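PDB 6DFL: lipopolysaccharide core heptose(I) kinase WaaP from Pseudomonas aeruginosa, which phosphorylates the first heptose of the lipopolysaccharide inner core with ATP and also acts as a protein-tyrosine kinase that autophosphorylates. Local coordinates for residues A95-E100 against F111-E116. Sequence-based numbering, arbitrary orientation.
Sequences AVAYGE and FIVTEE
Phe111 lays its ring across the backbone of Tyr98 and Gly99 on the neighbouring antiparallel strand. With CG placed between its backbone N and carbonyl carbon (chi1 70°), the side chain leans over the partner strand. From CB outward, CG and CD1 lie over Gly99 N at a looser distance; on the other branch CD2 and CE2 meet Gly99 CA, CE2 at 3.5 Å. CE1 comes close to Tyr98 N and C, of which C lies beneath the rim of the ring face, and CZ lies 3.6 Å from both Tyr98 C and Tyr98 O. Gly99 N sits under the centre of the ring, and Gly99 CA makes a CH-pi contact, 3.9 Å from the Phe111 centroid. CE1 also touches Ala97 CB, which lies at the ring edge in its plane.

Gly99, under this ring, is paired with Phe111 by two hydrogen bonds, Gly99 N to Phe111 O and Phe111 N to Gly99 O. Val113 N donates to Ala97 O at 2.8 Å and 166°, whereas Val113 O receives Val96 N at 2.9 Å and a weak second bond from Ala97 N at 3.4 Å. Two successive residues thus oppose Val113 in a classic beta bulge. Here Val96 divides its branches: CG2 lies 3.3 Å from Val113 O and packs on Val113 CG1, and CG1 meets CG and OE2 of Glu115.

On the sheet face carrying Tyr98 and Ile112, the Tyr98 ring edge meets Ile112 CB and its ring stacks with Trp79 of helix 76-87. Phe111, on the other face, packs edge-to-face with Phe19. Strands 2-5 and 48-53 flank this hairpin in a five-stranded antiparallel sheet, consistent with a kinase-like N-terminal lobe in which 95-101 and 109-115 correspond to the beta4-beta5 hairpin.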
loop_
_atom_site.group_PDB
_atom_site.type_symbol
_atom_site.label_atom_id
_atom_site.label_comp_id
_atom_site.label_asym_id
_atom_site.label_seq_id
_atom_site.Cartn_x
_atom_site.Cartn_y
_atom_site.Cartn_z
ATOM N N ALA A 95 -17.573 7.918 5.924
ATOM C CA ALA A 95 -18.411 8.859 5.191
ATOM C C ALA A 95 -19.632 9.190 6.033
ATOM O O ALA A 95 -20.421 8.302 6.360
ATOM C CB ALA A 95 -18.841 8.269 3.854
ATOM N N VAL A 96 -19.788 10.466 6.378
ATOM C CA VAL A 96 -20.907 10.893 7.213
ATOM C C VAL A 96 -22.032 11.542 6.419
ATOM O O VAL A 96 -23.122 11.750 6.975
ATOM C CB VAL A 96 -20.439 11.855 8.324
ATOM C CG1 VAL A 96 -19.629 11.100 9.360
ATOM C CG2 VAL A 96 -19.614 13.007 7.730
ATOM N N ALA A 97 -21.823 11.844 5.142
ATOM C CA ALA A 97 -22.891 12.424 4.342
ATOM C C ALA A 97 -22.597 12.199 2.865
ATOM O O ALA A 97 -21.444 12.304 2.436
ATOM C CB ALA A 97 -23.053 13.927 4.635
ATOM N N TYR A 98 -23.652 11.922 2.099
ATOM C CA TYR A 98 -23.540 11.595 0.688
ATOM C C TYR A 98 -24.854 11.960 0.025
ATOM O O TYR A 98 -25.914 11.814 0.635
ATOM C CB TYR A 98 -23.217 10.103 0.498
ATOM C CG TYR A 98 -23.476 9.574 -0.897
ATOM C CD1 TYR A 98 -22.649 9.918 -1.944
ATOM C CD2 TYR A 98 -24.537 8.719 -1.158
ATOM C CE1 TYR A 98 -22.857 9.447 -3.199
ATOM C CE2 TYR A 98 -24.759 8.231 -2.440
ATOM C CZ TYR A 98 -23.902 8.614 -3.457
ATOM O OH TYR A 98 -24.096 8.139 -4.734
ATOM N N GLY A 99 -24.790 12.435 -1.212
ATOM C CA GLY A 99 -26.016 12.774 -1.912
ATOM C C GLY A 99 -25.839 12.818 -3.403
ATOM O O GLY A 99 -24.771 13.184 -3.909
ATOM N N GLU A 100 -26.898 12.441 -4.130
ATOM C CA GLU A 100 -26.996 12.600 -5.577
ATOM C C GLU A 100 -28.412 13.027 -5.923
ATOM O O GLU A 100 -29.372 12.432 -5.418
ATOM C CB GLU A 100 -26.704 11.307 -6.325
ATOM C CG GLU A 100 -25.276 10.867 -6.444
ATOM C CD GLU A 100 -25.223 9.505 -7.106
ATOM O OE1 GLU A 100 -26.113 9.231 -7.934
ATOM O OE2 GLU A 100 -24.340 8.688 -6.770
ATOM N N PHE A 111 -22.562 15.214 -3.616
ATOM C CA PHE A 111 -21.656 15.602 -2.553
ATOM C C PHE A 111 -21.341 14.381 -1.702
ATOM O O PHE A 111 -22.131 13.431 -1.626
ATOM C CB PHE A 111 -22.249 16.710 -1.684
ATOM C CG PHE A 111 -23.407 16.267 -0.835
ATOM C CD1 PHE A 111 -23.200 15.785 0.460
ATOM C CD2 PHE A 111 -24.704 16.335 -1.320
ATOM C CE1 PHE A 111 -24.260 15.370 1.252
ATOM C CE2 PHE A 111 -25.773 15.935 -0.532
ATOM C CZ PHE A 111 -25.549 15.438 0.758
ATOM N N ILE A 112 -20.189 14.434 -1.049
ATOM C CA ILE A 112 -19.844 13.455 -0.034
ATOM C C ILE A 112 -18.925 14.121 0.975
ATOM O O ILE A 112 -17.958 14.788 0.604
ATOM C CB ILE A 112 -19.201 12.189 -0.650
ATOM C CG1 ILE A 112 -18.811 11.187 0.424
ATOM C CG2 ILE A 112 -17.988 12.535 -1.507
ATOM C CD1 ILE A 112 -18.228 9.916 -0.170
ATOM N N VAL A 113 -19.213 13.908 2.252
ATOM C CA VAL A 113 -18.417 14.428 3.355
ATOM C C VAL A 113 -17.805 13.252 4.116
ATOM O O VAL A 113 -18.538 12.410 4.641
ATOM C CB VAL A 113 -19.274 15.277 4.297
ATOM C CG1 VAL A 113 -18.408 15.841 5.389
ATOM C CG2 VAL A 113 -19.995 16.350 3.508
ATOM N N THR A 114 -16.472 13.226 4.209
ATOM C CA THR A 114 -15.715 12.217 4.934
ATOM C C THR A 114 -15.080 12.821 6.178
ATOM O O THR A 114 -14.622 13.966 6.162
ATOM C CB THR A 114 -14.598 11.620 4.060
ATOM O OG1 THR A 114 -13.653 12.645 3.703
ATOM C CG2 THR A 114 -15.172 10.998 2.795
ATOM N N GLU A 115 -15.028 12.030 7.246
ATOM C CA GLU A 115 -14.307 12.422 8.448
ATOM C C GLU A 115 -12.817 12.570 8.170
ATOM O O GLU A 115 -12.247 11.894 7.307
ATOM C CB GLU A 115 -14.498 11.395 9.558
ATOM C CG GLU A 115 -15.855 11.422 10.227
ATOM C CD GLU A 115 -16.005 10.309 11.271
ATOM O OE1 GLU A 115 -15.149 9.391 11.317
ATOM O OE2 GLU A 115 -16.982 10.350 12.049
ATOM N N GLU A 116 -12.184 13.470 8.916
ATOM C CA GLU A 116 -10.741 13.596 8.855
ATOM C C GLU A 116 -10.086 12.467 9.639
ATOM O O GLU A 116 -10.577 12.047 10.690
ATOM C CB GLU A 116 -10.286 14.939 9.411
ATOM C CG GLU A 116 -8.823 15.221 9.143
ATOM C CD GLU A 116 -8.389 16.602 9.614
ATOM O OE1 GLU A 116 -8.757 16.980 10.746
ATOM O OE2 GLU A 116 -7.684 17.299 8.847
#